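Local structure of glutathione S-transferase family protein (Populus trichocarpa, 5F06) at residues 23-28 against 71-76; 45-48 against 54-57; 84-89 against 94-99; 142-147 against 189-194; 154-159 against 196-201. The protein binds glutathione and probably catalyses its transfer to halide-bearing substrates, giving S-substituted glutathione in detoxification. One frame throughout, in Å; residues are numbered along the deposited sequence.

Contact 1 of 5, residues 23-28 against 71-76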
# COMPACT_ATOMS: atom_id res chain seq x y z
N LYS A 23 -12.67 -7.04 15.84
CA LYS A 23 -11.85 -7.17 17.04
C LYS A 23 -12.67 -6.99 18.32
O LYS A 23 -12.13 -7.05 19.42
CB LYS A 23 -10.70 -6.16 17.00
CG LYS A 23 -9.75 -6.33 15.80
CD LYS A 23 -9.06 -7.68 15.78
CE LYS A 23 -8.09 -7.85 16.94
NZ LYS A 23 -7.49 -9.21 16.98
N ASN A 24 -13.98 -6.78 18.17
CA ASN A 24 -14.88 -6.57 19.30
C ASN A 24 -14.44 -5.40 20.19
O ASN A 24 -14.51 -5.50 21.42
CB ASN A 24 -14.97 -7.83 20.16
CG ASN A 24 -15.55 -9.01 19.41
OD1 ASN A 24 -16.29 -8.85 18.44
ND2 ASN A 24 -15.22 -10.22 19.86
N LEU A 25 -14.01 -4.31 19.58
CA LEU A 25 -13.47 -3.18 20.34
C LEU A 25 -14.48 -2.07 20.58
O LEU A 25 -15.33 -1.78 19.73
CB LEU A 25 -12.26 -2.59 19.61
CG LEU A 25 -11.02 -3.49 19.55
CD1 LEU A 25 -9.98 -2.88 18.63
CD2 LEU A 25 -10.44 -3.72 20.94
N ASP A 26 -14.38 -1.45 21.76
CA ASP A 26 -15.08 -0.20 22.03
C ASP A 26 -14.36 0.90 21.27
O ASP A 26 -13.15 0.83 21.07
CB ASP A 26 -15.08 0.14 23.53
CG ASP A 26 -15.86 -0.85 24.38
OD1 ASP A 26 -16.64 -1.65 23.83
OD2 ASP A 26 -15.70 -0.80 25.61
N PHE A 27 -15.11 1.92 20.86
CA PHE A 27 -14.51 3.06 20.17
C PHE A 27 -15.53 4.18 20.08
O PHE A 27 -16.72 3.97 20.32
CB PHE A 27 -14.04 2.68 18.77
CG PHE A 27 -15.15 2.31 17.83
CD1 PHE A 27 -15.61 1.00 17.76
CD2 PHE A 27 -15.75 3.26 17.03
CE1 PHE A 27 -16.65 0.66 16.91
CE2 PHE A 27 -16.78 2.93 16.17
CZ PHE A 27 -17.23 1.63 16.11
N GLU A 28 -15.06 5.37 19.74
CA GLU A 28 -15.93 6.50 19.47
C GLU A 28 -15.72 6.99 18.05
O GLU A 28 -14.60 7.33 17.67
CB GLU A 28 -15.68 7.65 20.45
CG GLU A 28 -16.58 8.85 20.17
CD GLU A 28 -16.36 10.00 21.13
OE1 GLU A 28 -15.52 9.87 22.05
OE2 GLU A 28 -17.03 11.04 20.96
N SER A 71 -4.06 -2.01 10.62
CA SER A 71 -2.87 -2.80 10.94
C SER A 71 -2.47 -2.59 12.40
O SER A 71 -2.14 -3.55 13.11
CB SER A 71 -1.72 -2.42 10.00
OG SER A 71 -0.57 -3.22 10.23
N TYR A 72 -2.50 -1.35 12.84
CA TYR A 72 -2.22 -1.02 14.23
C TYR A 72 -3.17 -1.75 15.18
O TYR A 72 -2.75 -2.43 16.11
CB TYR A 72 -2.32 0.49 14.45
CG TYR A 72 -2.15 0.89 15.89
CD1 TYR A 72 -0.93 0.72 16.53
CD2 TYR A 72 -3.20 1.44 16.61
CE1 TYR A 72 -0.76 1.08 17.84
CE2 TYR A 72 -3.04 1.80 17.93
CZ TYR A 72 -1.81 1.63 18.54
OH TYR A 72 -1.63 1.99 19.86
N ILE A 73 -4.47 -1.59 14.92
CA ILE A 73 -5.50 -2.22 15.73
C ILE A 73 -5.36 -3.74 15.73
O ILE A 73 -5.41 -4.38 16.79
CB ILE A 73 -6.91 -1.82 15.22
CG1 ILE A 73 -7.15 -0.33 15.48
CG2 ILE A 73 -8.00 -2.64 15.89
CD1 ILE A 73 -8.37 0.23 14.77
N ALA A 74 -5.15 -4.31 14.55
CA ALA A 74 -5.03 -5.76 14.42
C ALA A 74 -3.82 -6.30 15.19
O ALA A 74 -3.89 -7.37 15.79
CB ALA A 74 -4.93 -6.14 12.95
N GLU A 75 -2.72 -5.55 15.18
CA GLU A 75 -1.51 -5.97 15.86
C GLU A 75 -1.62 -5.77 17.38
O GLU A 75 -1.23 -6.65 18.15
CB GLU A 75 -0.30 -5.21 15.31
CG GLU A 75 1.00 -5.41 16.09
CD GLU A 75 1.45 -6.86 16.10
OE1 GLU A 75 1.99 -7.31 17.13
OE2 GLU A 75 1.27 -7.55 15.07
N LYS A 76 -2.17 -4.63 17.79
CA LYS A 76 -2.19 -4.28 19.20
C LYS A 76 -3.12 -5.18 20.01
O LYS A 76 -2.81 -5.54 21.15
CB LYS A 76 -2.62 -2.82 19.38
CG LYS A 76 -2.77 -2.41 20.84
CD LYS A 76 -2.83 -0.91 21.01
CE LYS A 76 -3.06 -0.53 22.46
NZ LYS A 76 -2.74 0.91 22.69
O HOH W 1 -5.79 -9.27 14.80

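Contact 2 of 5, residues 45-48 against 54-57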
# COMPACT_ATOMS: atom_id res chain seq x y z
N LEU A 45 -6.17 19.02 9.72
CA LEU A 45 -4.89 18.89 9.02
C LEU A 45 -3.77 18.54 9.99
O LEU A 45 -2.78 17.93 9.59
CB LEU A 45 -4.55 20.18 8.27
CG LEU A 45 -5.34 20.45 6.98
CD1 LEU A 45 -4.99 21.83 6.45
CD2 LEU A 45 -5.06 19.38 5.93
N ALA A 46 -3.93 18.92 11.25
CA ALA A 46 -2.96 18.57 12.29
C ALA A 46 -3.04 17.08 12.64
O ALA A 46 -2.08 16.51 13.18
CB ALA A 46 -3.17 19.42 13.54
N LYS A 47 -4.18 16.46 12.35
CA LYS A 47 -4.32 15.02 12.54
C LYS A 47 -3.79 14.29 11.31
O LYS A 47 -3.05 13.31 11.42
CB LYS A 47 -5.78 14.64 12.80
CG LYS A 47 -6.41 15.30 14.00
CD LYS A 47 -7.76 14.66 14.30
CE LYS A 47 -8.35 15.16 15.60
NZ LYS A 47 -8.92 16.53 15.50
N ASN A 48 -4.20 14.76 10.14
CA ASN A 48 -3.73 14.23 8.86
C ASN A 48 -3.37 15.37 7.92
O ASN A 48 -4.25 16.05 7.40
CB ASN A 48 -4.79 13.33 8.21
CG ASN A 48 -4.32 12.74 6.90
OD1 ASN A 48 -3.19 12.98 6.46
ND2 ASN A 48 -5.17 11.95 6.26
N PRO A 54 -9.92 8.62 7.18
CA PRO A 54 -10.05 8.88 8.62
C PRO A 54 -8.74 9.22 9.31
O PRO A 54 -7.67 9.11 8.73
CB PRO A 54 -10.59 7.55 9.14
CG PRO A 54 -9.87 6.55 8.31
CD PRO A 54 -9.72 7.18 6.93
N ALA A 55 -8.86 9.65 10.56
CA ALA A 55 -7.74 9.73 11.48
C ALA A 55 -8.13 9.02 12.77
O ALA A 55 -9.32 8.85 13.06
CB ALA A 55 -7.37 11.17 11.75
N LEU A 56 -7.12 8.62 13.54
CA LEU A 56 -7.33 7.98 14.83
C LEU A 56 -6.55 8.70 15.91
O LEU A 56 -5.35 8.94 15.76
CB LEU A 56 -6.91 6.51 14.78
CG LEU A 56 -7.15 5.70 16.06
CD1 LEU A 56 -8.61 5.29 16.17
CD2 LEU A 56 -6.26 4.48 16.12
N GLU A 57 -7.23 9.07 16.99
CA GLU A 57 -6.57 9.53 18.21
C GLU A 57 -6.74 8.47 19.29
O GLU A 57 -7.86 8.10 19.64
CB GLU A 57 -7.12 10.88 18.69
CG GLU A 57 -6.60 12.09 17.93
CD GLU A 57 -7.09 13.41 18.51
OE1 GLU A 57 -8.16 13.40 19.17
OE2 GLU A 57 -6.42 14.45 18.31

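Contact 3 of 5, residues 84-89 against 94-99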
# COMPACT_ATOMS: atom_id res chain seq x y z
N LEU A 84 -7.09 -11.51 12.75
CA LEU A 84 -7.02 -10.89 11.43
C LEU A 84 -5.66 -10.99 10.74
O LEU A 84 -5.59 -11.06 9.52
CB LEU A 84 -7.42 -9.41 11.51
CG LEU A 84 -8.90 -9.08 11.66
CD1 LEU A 84 -9.09 -7.60 11.94
CD2 LEU A 84 -9.68 -9.49 10.41
N ILE A 85 -4.57 -10.98 11.52
CA ILE A 85 -3.23 -11.01 10.94
C ILE A 85 -2.43 -12.26 11.33
O ILE A 85 -1.24 -12.37 11.03
CB ILE A 85 -2.42 -9.75 11.31
CG1 ILE A 85 -2.27 -9.61 12.83
CG2 ILE A 85 -3.11 -8.51 10.72
CD1 ILE A 85 -1.27 -8.54 13.25
N ARG A 86 -3.10 -13.21 11.97
CA ARG A 86 -2.58 -14.57 12.18
C ARG A 86 -1.36 -14.59 13.10
O ARG A 86 -0.26 -14.99 12.70
CB ARG A 86 -2.25 -15.20 10.82
CG ARG A 86 -3.30 -14.94 9.73
CD ARG A 86 -4.72 -15.26 10.20
NE ARG A 86 -4.94 -16.69 10.41
CZ ARG A 86 -6.07 -17.21 10.87
NH1 ARG A 86 -7.09 -16.42 11.18
NH2 ARG A 86 -6.18 -18.52 11.02
N HIS A 87 -1.57 -14.18 14.35
CA HIS A 87 -0.48 -13.97 15.30
C HIS A 87 0.16 -15.24 15.87
O HIS A 87 1.10 -15.15 16.66
CB HIS A 87 -0.98 -13.11 16.47
CG HIS A 87 -1.97 -13.81 17.35
ND1 HIS A 87 -3.32 -13.87 17.05
CD2 HIS A 87 -1.81 -14.47 18.52
CE1 HIS A 87 -3.94 -14.54 18.00
NE2 HIS A 87 -3.05 -14.91 18.90
N GLU A 88 -0.34 -16.42 15.49
CA GLU A 88 0.23 -17.67 15.99
C GLU A 88 0.58 -18.64 14.87
O GLU A 88 0.79 -19.84 15.10
CB GLU A 88 -0.73 -18.33 17.00
CG GLU A 88 -2.19 -18.36 16.57
CD GLU A 88 -3.11 -18.88 17.67
OE1 GLU A 88 -2.65 -19.06 18.82
OE2 GLU A 88 -4.30 -19.13 17.38
N ASN A 89 0.67 -18.12 13.65
CA ASN A 89 1.13 -18.90 12.51
C ASN A 89 1.93 -18.01 11.57
O ASN A 89 1.38 -17.15 10.90
CB ASN A 89 -0.05 -19.53 11.77
CG ASN A 89 0.38 -20.55 10.74
OD1 ASN A 89 1.11 -20.23 9.80
ND2 ASN A 89 -0.07 -21.78 10.91
N ALA A 94 2.50 -14.25 6.94
CA ALA A 94 3.27 -13.78 5.79
C ALA A 94 2.37 -13.64 4.57
O ALA A 94 2.44 -12.66 3.84
CB ALA A 94 4.41 -14.73 5.50
N SER A 95 1.51 -14.64 4.35
CA SER A 95 0.58 -14.63 3.23
C SER A 95 -0.38 -13.44 3.32
O SER A 95 -0.73 -12.84 2.31
CB SER A 95 -0.20 -15.94 3.18
OG SER A 95 -1.00 -16.00 2.02
N VAL A 96 -0.81 -13.11 4.53
CA VAL A 96 -1.67 -11.96 4.73
C VAL A 96 -0.95 -10.70 4.26
O VAL A 96 -1.54 -9.87 3.57
CB VAL A 96 -2.11 -11.81 6.21
CG1 VAL A 96 -2.81 -10.47 6.45
CG2 VAL A 96 -3.02 -12.96 6.60
N LYS A 97 0.34 -10.58 4.59
CA LYS A 97 1.12 -9.42 4.17
C LYS A 97 1.18 -9.31 2.65
O LYS A 97 1.12 -8.22 2.09
CB LYS A 97 2.55 -9.49 4.74
CG LYS A 97 2.63 -9.28 6.24
CD LYS A 97 4.07 -9.25 6.73
CE LYS A 97 4.14 -8.90 8.21
NZ LYS A 97 3.44 -7.61 8.52
N VAL A 98 1.29 -10.46 1.98
CA VAL A 98 1.33 -10.48 0.53
C VAL A 98 0.05 -9.90 -0.05
O VAL A 98 0.08 -8.99 -0.88
CB VAL A 98 1.55 -11.91 -0.02
CG1 VAL A 98 1.38 -11.96 -1.53
CG2 VAL A 98 2.93 -12.43 0.37
N TRP A 99 -1.09 -10.40 0.42
CA TRP A 99 -2.35 -10.05 -0.20
C TRP A 99 -2.93 -8.73 0.28
O TRP A 99 -3.77 -8.15 -0.41
CB TRP A 99 -3.34 -11.21 -0.01
CG TRP A 99 -2.92 -12.36 -0.86
CD1 TRP A 99 -2.14 -13.42 -0.48
CD2 TRP A 99 -3.21 -12.55 -2.25
NE1 TRP A 99 -1.94 -14.26 -1.55
CE2 TRP A 99 -2.58 -13.75 -2.64
CE3 TRP A 99 -3.94 -11.83 -3.20
CZ2 TRP A 99 -2.67 -14.25 -3.94
CZ3 TRP A 99 -4.03 -12.33 -4.49
CH2 TRP A 99 -3.39 -13.52 -4.85

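Contact 4 of 5, residues 142-147 against 189-194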
# COMPACT_ATOMS: atom_id res chain seq x y z
N LYS A 142 -8.82 -7.88 -14.85
CA LYS A 142 -7.58 -8.63 -14.96
C LYS A 142 -7.03 -8.98 -13.58
O LYS A 142 -6.48 -10.07 -13.38
CB LYS A 142 -6.56 -7.85 -15.78
CG LYS A 142 -6.70 -8.08 -17.27
CD LYS A 142 -6.01 -7.01 -18.10
CE LYS A 142 -6.06 -7.37 -19.58
NZ LYS A 142 -5.90 -6.17 -20.44
N VAL A 143 -7.17 -8.07 -12.62
CA VAL A 143 -6.84 -8.39 -11.24
C VAL A 143 -7.76 -9.52 -10.76
O VAL A 143 -7.31 -10.47 -10.13
CB VAL A 143 -6.98 -7.17 -10.31
CG1 VAL A 143 -6.74 -7.57 -8.86
CG2 VAL A 143 -6.01 -6.08 -10.72
N LEU A 144 -9.05 -9.41 -11.08
CA LEU A 144 -10.03 -10.37 -10.60
C LEU A 144 -9.87 -11.73 -11.27
O LEU A 144 -10.34 -12.74 -10.74
CB LEU A 144 -11.45 -9.85 -10.80
CG LEU A 144 -11.90 -8.75 -9.84
CD1 LEU A 144 -13.32 -8.31 -10.19
CD2 LEU A 144 -11.84 -9.20 -8.37
N ASP A 145 -9.23 -11.77 -12.44
CA ASP A 145 -8.92 -13.04 -13.08
C ASP A 145 -7.94 -13.84 -12.23
O ASP A 145 -8.03 -15.06 -12.12
CB ASP A 145 -8.35 -12.84 -14.48
CG ASP A 145 -9.39 -12.38 -15.49
OD1 ASP A 145 -10.60 -12.53 -15.23
OD2 ASP A 145 -8.98 -11.87 -16.56
N ILE A 146 -6.99 -13.13 -11.62
CA ILE A 146 -6.02 -13.76 -10.73
C ILE A 146 -6.72 -14.18 -9.43
O ILE A 146 -6.44 -15.26 -8.90
CB ILE A 146 -4.84 -12.82 -10.41
CG1 ILE A 146 -4.13 -12.39 -11.70
CG2 ILE A 146 -3.85 -13.49 -9.45
CD1 ILE A 146 -3.48 -13.52 -12.47
N TYR A 147 -7.61 -13.33 -8.93
CA TYR A 147 -8.38 -13.64 -7.72
C TYR A 147 -9.22 -14.91 -7.92
O TYR A 147 -9.32 -15.75 -7.03
CB TYR A 147 -9.30 -12.48 -7.34
CG TYR A 147 -8.62 -11.34 -6.61
CD1 TYR A 147 -7.26 -11.07 -6.79
CD2 TYR A 147 -9.33 -10.53 -5.73
CE1 TYR A 147 -6.64 -10.03 -6.11
CE2 TYR A 147 -8.72 -9.49 -5.05
CZ TYR A 147 -7.37 -9.24 -5.25
OH TYR A 147 -6.77 -8.20 -4.57
N PRO A 189 -17.34 -16.82 -10.83
CA PRO A 189 -18.07 -17.54 -9.77
C PRO A 189 -17.38 -17.58 -8.41
O PRO A 189 -18.05 -17.37 -7.40
CB PRO A 189 -18.22 -18.96 -10.34
CG PRO A 189 -17.23 -19.06 -11.44
CD PRO A 189 -17.09 -17.68 -12.00
N HIS A 190 -16.08 -17.84 -8.37
CA HIS A 190 -15.38 -17.93 -7.09
C HIS A 190 -15.26 -16.56 -6.43
O HIS A 190 -15.39 -16.45 -5.21
CB HIS A 190 -14.00 -18.56 -7.27
CG HIS A 190 -14.05 -20.02 -7.62
ND1 HIS A 190 -14.10 -20.47 -8.92
CD2 HIS A 190 -14.08 -21.12 -6.84
CE1 HIS A 190 -14.14 -21.79 -8.92
NE2 HIS A 190 -14.14 -22.21 -7.67
N VAL A 191 -15.01 -15.52 -7.23
CA VAL A 191 -14.97 -14.15 -6.72
C VAL A 191 -16.35 -13.75 -6.17
O VAL A 191 -16.44 -13.14 -5.10
CB VAL A 191 -14.54 -13.15 -7.82
CG1 VAL A 191 -14.63 -11.71 -7.33
CG2 VAL A 191 -13.13 -13.46 -8.29
N LYS A 192 -17.40 -14.11 -6.89
CA LYS A 192 -18.77 -13.77 -6.47
C LYS A 192 -19.11 -14.42 -5.13
O LYS A 192 -19.64 -13.76 -4.23
CB LYS A 192 -19.78 -14.22 -7.54
CG LYS A 192 -21.24 -13.97 -7.18
CD LYS A 192 -22.15 -14.33 -8.35
CE LYS A 192 -23.61 -14.03 -8.05
NZ LYS A 192 -24.18 -14.96 -7.03
N ALA A 193 -18.81 -15.70 -5.00
CA ALA A 193 -19.11 -16.43 -3.77
C ALA A 193 -18.28 -15.89 -2.61
O ALA A 193 -18.77 -15.74 -1.49
CB ALA A 193 -18.86 -17.91 -3.97
N TRP A 194 -17.01 -15.58 -2.89
CA TRP A 194 -16.12 -14.97 -1.90
C TRP A 194 -16.69 -13.64 -1.41
O TRP A 194 -16.75 -13.39 -0.21
CB TRP A 194 -14.73 -14.78 -2.52
CG TRP A 194 -13.79 -13.86 -1.79
CD1 TRP A 194 -13.09 -14.12 -0.64
CD2 TRP A 194 -13.41 -12.54 -2.19
NE1 TRP A 194 -12.32 -13.04 -0.30
CE2 TRP A 194 -12.49 -12.06 -1.24
CE3 TRP A 194 -13.76 -11.71 -3.26
CZ2 TRP A 194 -11.93 -10.79 -1.32
CZ3 TRP A 194 -13.20 -10.45 -3.34
CH2 TRP A 194 -12.29 -10.00 -2.38

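Contact 5 of 5, residues 154-159 against 196-201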
# COMPACT_ATOMS: atom_id res chain seq x y z
N THR A 154 -8.11 -21.64 -2.47
CA THR A 154 -8.32 -21.37 -1.05
C THR A 154 -9.61 -20.58 -0.85
O THR A 154 -10.07 -19.88 -1.75
CB THR A 154 -7.13 -20.58 -0.44
OG1 THR A 154 -6.93 -19.36 -1.17
CG2 THR A 154 -5.86 -21.41 -0.48
N LYS A 155 -10.20 -20.70 0.34
CA LYS A 155 -11.48 -20.06 0.63
C LYS A 155 -11.39 -18.54 0.53
O LYS A 155 -12.33 -17.88 0.06
CB LYS A 155 -11.98 -20.45 2.02
CG LYS A 155 -12.59 -21.84 2.11
CD LYS A 155 -13.34 -22.05 3.42
CE LYS A 155 -14.53 -21.10 3.56
NZ LYS A 155 -15.41 -21.10 2.35
N TYR A 156 -10.27 -17.99 0.98
CA TYR A 156 -10.05 -16.55 1.02
C TYR A 156 -8.73 -16.24 0.33
O TYR A 156 -8.05 -17.15 -0.15
CB TYR A 156 -10.09 -16.06 2.47
CG TYR A 156 -11.38 -16.42 3.18
CD1 TYR A 156 -12.51 -15.61 3.07
CD2 TYR A 156 -11.48 -17.59 3.92
CE1 TYR A 156 -13.70 -15.96 3.70
CE2 TYR A 156 -12.67 -17.95 4.55
CZ TYR A 156 -13.78 -17.12 4.43
OH TYR A 156 -14.96 -17.47 5.05
N LEU A 157 -8.35 -14.97 0.25
CA LEU A 157 -7.20 -14.58 -0.56
C LEU A 157 -5.87 -15.08 -0.02
O LEU A 157 -5.00 -15.50 -0.79
CB LEU A 157 -7.15 -13.06 -0.71
CG LEU A 157 -8.22 -12.40 -1.60
CD1 LEU A 157 -8.13 -10.89 -1.49
CD2 LEU A 157 -8.11 -12.84 -3.06
N ALA A 158 -5.68 -15.05 1.30
CA ALA A 158 -4.39 -15.39 1.89
C ALA A 158 -4.30 -16.86 2.29
O ALA A 158 -3.23 -17.34 2.69
CB ALA A 158 -4.11 -14.51 3.10
N GLY A 159 -5.42 -17.58 2.19
CA GLY A 159 -5.50 -18.96 2.64
C GLY A 159 -6.92 -19.35 2.97
O GLY A 159 -7.86 -18.63 2.61
N GLU A 196 -19.84 -12.58 -1.53
CA GLU A 196 -21.09 -12.83 -0.82
C GLU A 196 -20.79 -13.35 0.59
O GLU A 196 -21.55 -13.09 1.53
CB GLU A 196 -21.95 -13.82 -1.61
CG GLU A 196 -22.52 -13.20 -2.89
CD GLU A 196 -23.05 -14.22 -3.88
OE1 GLU A 196 -22.80 -15.44 -3.71
OE2 GLU A 196 -23.72 -13.79 -4.84
N ASP A 197 -19.69 -14.07 0.72
CA ASP A 197 -19.22 -14.57 2.01
C ASP A 197 -18.76 -13.43 2.91
O ASP A 197 -19.35 -13.19 3.97
CB ASP A 197 -18.08 -15.58 1.79
CG ASP A 197 -17.56 -16.19 3.09
OD1 ASP A 197 -17.95 -15.74 4.19
OD2 ASP A 197 -16.73 -17.12 3.00
N ILE A 198 -17.71 -12.72 2.51
CA ILE A 198 -17.11 -11.73 3.40
C ILE A 198 -18.05 -10.55 3.64
O ILE A 198 -18.04 -9.96 4.72
CB ILE A 198 -15.74 -11.22 2.85
CG1 ILE A 198 -15.91 -10.46 1.53
CG2 ILE A 198 -14.78 -12.39 2.69
CD1 ILE A 198 -14.62 -9.80 1.02
N SER A 199 -18.89 -10.21 2.66
CA SER A 199 -19.81 -9.09 2.81
C SER A 199 -21.01 -9.41 3.71
O SER A 199 -21.78 -8.51 4.08
CB SER A 199 -20.30 -8.62 1.43
OG SER A 199 -21.11 -9.59 0.79
N SER A 200 -21.17 -10.69 4.08
CA SER A 200 -22.27 -11.10 4.96
C SER A 200 -21.79 -11.37 6.39
O SER A 200 -22.57 -11.78 7.23
CB SER A 200 -22.97 -12.34 4.40
OG SER A 200 -22.11 -13.47 4.40
N ARG A 201 -20.51 -11.14 6.65
CA ARG A 201 -19.99 -11.29 8.01
C ARG A 201 -20.66 -10.26 8.92
O ARG A 201 -20.89 -9.13 8.49
CB ARG A 201 -18.48 -11.11 8.04
CG ARG A 201 -17.71 -12.19 7.28
CD ARG A 201 -16.21 -11.93 7.32
NE ARG A 201 -15.66 -11.97 8.67
CZ ARG A 201 -15.21 -13.06 9.29
NH1 ARG A 201 -15.24 -14.24 8.68
NH2 ARG A 201 -14.73 -12.98 10.52
O HOH W 2 -15.10 -17.35 0.60
O HOH W 3 -16.45 -15.48 6.45

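Contact 1 of 5, residues 23-28 against 71-76
K23 and L25 meet I73 within the thioredoxin-like N-terminal domain. K23 and L25 lie on the connection from helix 11-22 to strand 28-31, part of a beta-alpha-beta crossover. I73 lies on helix 66-76. Both side chains run past I73 in the opposite direction, so the contact is made alongside. CG2 of I73, the branch opposite the backbone N, does the touching; CG1 lies beside that N. L25 brings CD1 to 3.4 Å from I73 CG2. That is tighter than usual, but I73 was modelled in two conformers, so the closeness is doubtful. K23 offers its aliphatic stem, with CG 4.1 Å from I73 CG2. L20 of helix 11-22 touches both L25 and I73 and extends this apolar patch. N24 ends helix 11-22 in a Schellman motif with positive phi. The K23 chain bends at chi2 and chi3 (-61° and -67°), which brings its ammonium to the end of helix 66-76 and the loop that follows. Four acceptors share its three protons: the carbonyls of T80, the strongest, F77 and Y82, and water 1. This water lies 2.8 Å from K23 NZ and donates to A74 O at 2.9 Å.

Contact 2 of 5, residues 45-48 against 54-57
K47 packs against A55 and E57 beside the cis-proline loop of the thioredoxin-like domain. A cis peptide bond precedes P54, as is characteristic of this fold. P54 belongs to the glutathione pocket and touches the bound glutathione. Strand 55-58 starts directly after it.

The close-packed part lies at the base of K47. Its CB faces the methyl of A55, with K47 CB 4.0 Å from A55 CB. A55 is buried, and its backbone pairs with Y5 of strand 2-6. N48 is buried on the same side. Its amide ties the loop to itself: OD1 accepts from the backbone N of F50, and ND2 donates to the carbonyl of Q52, a glutathione-binding residue. P54 and L56 turn the other way, and both pack on I69 of helix 66-76.

The looser part lies further out, where K47 and E57 are partly exposed. Their side chains cross at about a right angle. The K47 chain is extended through chi2 and chi3, which carries its CE across to E57, 3.4 Å from OE2. The meeting is therefore made by a methylene and not by the charged end. A bend at chi4 (75°) turns the ammonium aside, and K47 NZ stays 4.3 Å from E57 OE2, beyond a salt bridge. The opposite charges probably still attract weakly. Y5 serves both residues. Its ring takes the K47 ammonium in a cation-pi contact, and its OH is hydrogen-bonded to E57 OE1.

Contact 3 of 5, residues 84-89 against 94-99
V96 is the residue of 94-99 that meets 84-89, touching R86 and the carbonyl of L84. A94, early in this part of helix 90-120, packs on Y72 of the second subunit. The backbone O of A94 accepts from V98 N at 3.1 Å. S95 turns to another part of its own chain, where OG is hydrogen-bonded to A158 O.

V96 follows, with its two methyls splitting the work. CG1, anti to the backbone N (chi1 170°), lies 4.2 Å from L84 O. CG2 rests on the stem of R86, with V96 CG2 3.7 Å from R86 CG. The two side chains cross at about a right angle. R86 has positive phi, and its chi1 places CG at V96. Bends at chi2 and chi3 (-50° and -68°) then fold the guanidinium back between its loop and the first turn of helix 90-120, where NE pairs with E92 in a salt bridge. NH1 bonds to the carbonyl of D83, and F161 makes a cation-pi contact. A type I turn from R86 leads to N89, the N-cap of the helix, whose OD1 accepts from E92 N.

K97 gives a hydrogen bond from NZ to OG of S71 of the second subunit. V98 packs on F64 of that subunit. W99 reaches F50 of the same subunit and A165 of its own chain.

The loop 84-89 thus joins the two domains: I85 packs on helix 66-76, L84 lies against helices 11-22 and 164-167, and helix 90-120 carries V96 beside the subunit interface.

Contact 4 of 5, residues 142-147 against 189-194
V191 projects from helix 189-198 against L144 and Y147 of helix 130-153. The short helical segments run nearly perpendicular, at 84°, with axes 9.5 Å apart at closest approach.

CG1 of V191 meets the L144 side chain, 3.9 Å from L144 CD2. CG2 sits between the L144 carbonyl and Y147 CB, 3.8 Å from L144 O and 4.1 Å from Y147 CB. This methyl thus lies against a carbonyl and a side-chain root one turn apart. The L144 and V191 side chains cross at about a right angle.

Y147 contributes its CB to V191, while its ring lies further on beside W194. Y147 CE2 comes 4.5 Å from W194 CH2, a loose and oblique approach. Both polar ends are satisfied by neighbours: Y147 OH is hydrogen-bonded to H169 NE2, and W194 NE1 to D166 OD1. These bonds are likely to limit the turning of the two aromatic groups. One turn past L144, the carboxylate of E148 accepts from V191 N and from H190 ND1, which ties the start of helix 189-198 to helix 130-153.

The contact is buried in the all-helical C-terminal domain. L144 and Y147 both adjoin helix 90-120, where Y107 lies nearly parallel to the Y147 ring. L144 and V191 pack on helix 183-186 through V184 and V185, and L157, in the loop after helix 130-153, touches both Y147 and W194.

Contact 5 of 5, residues 154-159 against 196-201
Y156 reaches from the loop 154-159 to D197 and I198 in the last part of helix 189-198. Its OH lies 2.7 Å from D197 OD2, in a weak and not settled hydrogen bond. Ring and carboxylate planes are turned 57° apart. I198 approaches the ring at its edge, with CG2 3.9 Å from Y156 CE1. With chi1 at -178°, the D197 carboxylate extends away from its own N and faces the loop.

Two waters extend this shell. Water 2 donates to K155 O and to D197 OD2. Water 3 donates to D197 OD1 at 2.7 Å, accepts from R201 NH1 at 2.8 Å and is hydrogen-bonded to Y156 OH. K155 NZ stays 4.2 Å from D197 OD2, too far for a salt bridge. A phenylalanine in place of Y156 would keep the edge against I198 but would probably leave D197 OD2 and water 3 each short of a partner.

Further out, T154 OG1 bonds to Y156 O at 2.7 Å, almost straight on to the carbonyl (171°). R201 is placed by a salt bridge from NE to E22 and by cation-pi contacts with Y82 and Y162. It is also the N-cap residue of helix 202-210. Direct and water-bridged bonds thus hold the loop after helix 130-153 to the last part of helix 189-198, in the all-helical C-terminal domain of the glutathione transferase fold, away from the glutathione site.

From the N terminus, contact 1 comes first and closes a long loop within the thioredoxin-like domain. Contact 2 is nested inside that loop and closes the short loop that leads up to the cis-proline. Contact 3 follows in series at the passage between the domains and closes a four-residue helical span. It touches contact 1 through I85 on A74 and L84 on K23, and both reach the second subunit. Contacts 4 and 5 close loops of about 40 residues that hold helices 164-167, 170-176 and 183-186. They cross, share helix 189-198 and touch. Contact 3 touches both, with W99 on Y147. Contacts 2 and 4 lie on opposite sides of the chain's centre, their centres about 34 Å apart.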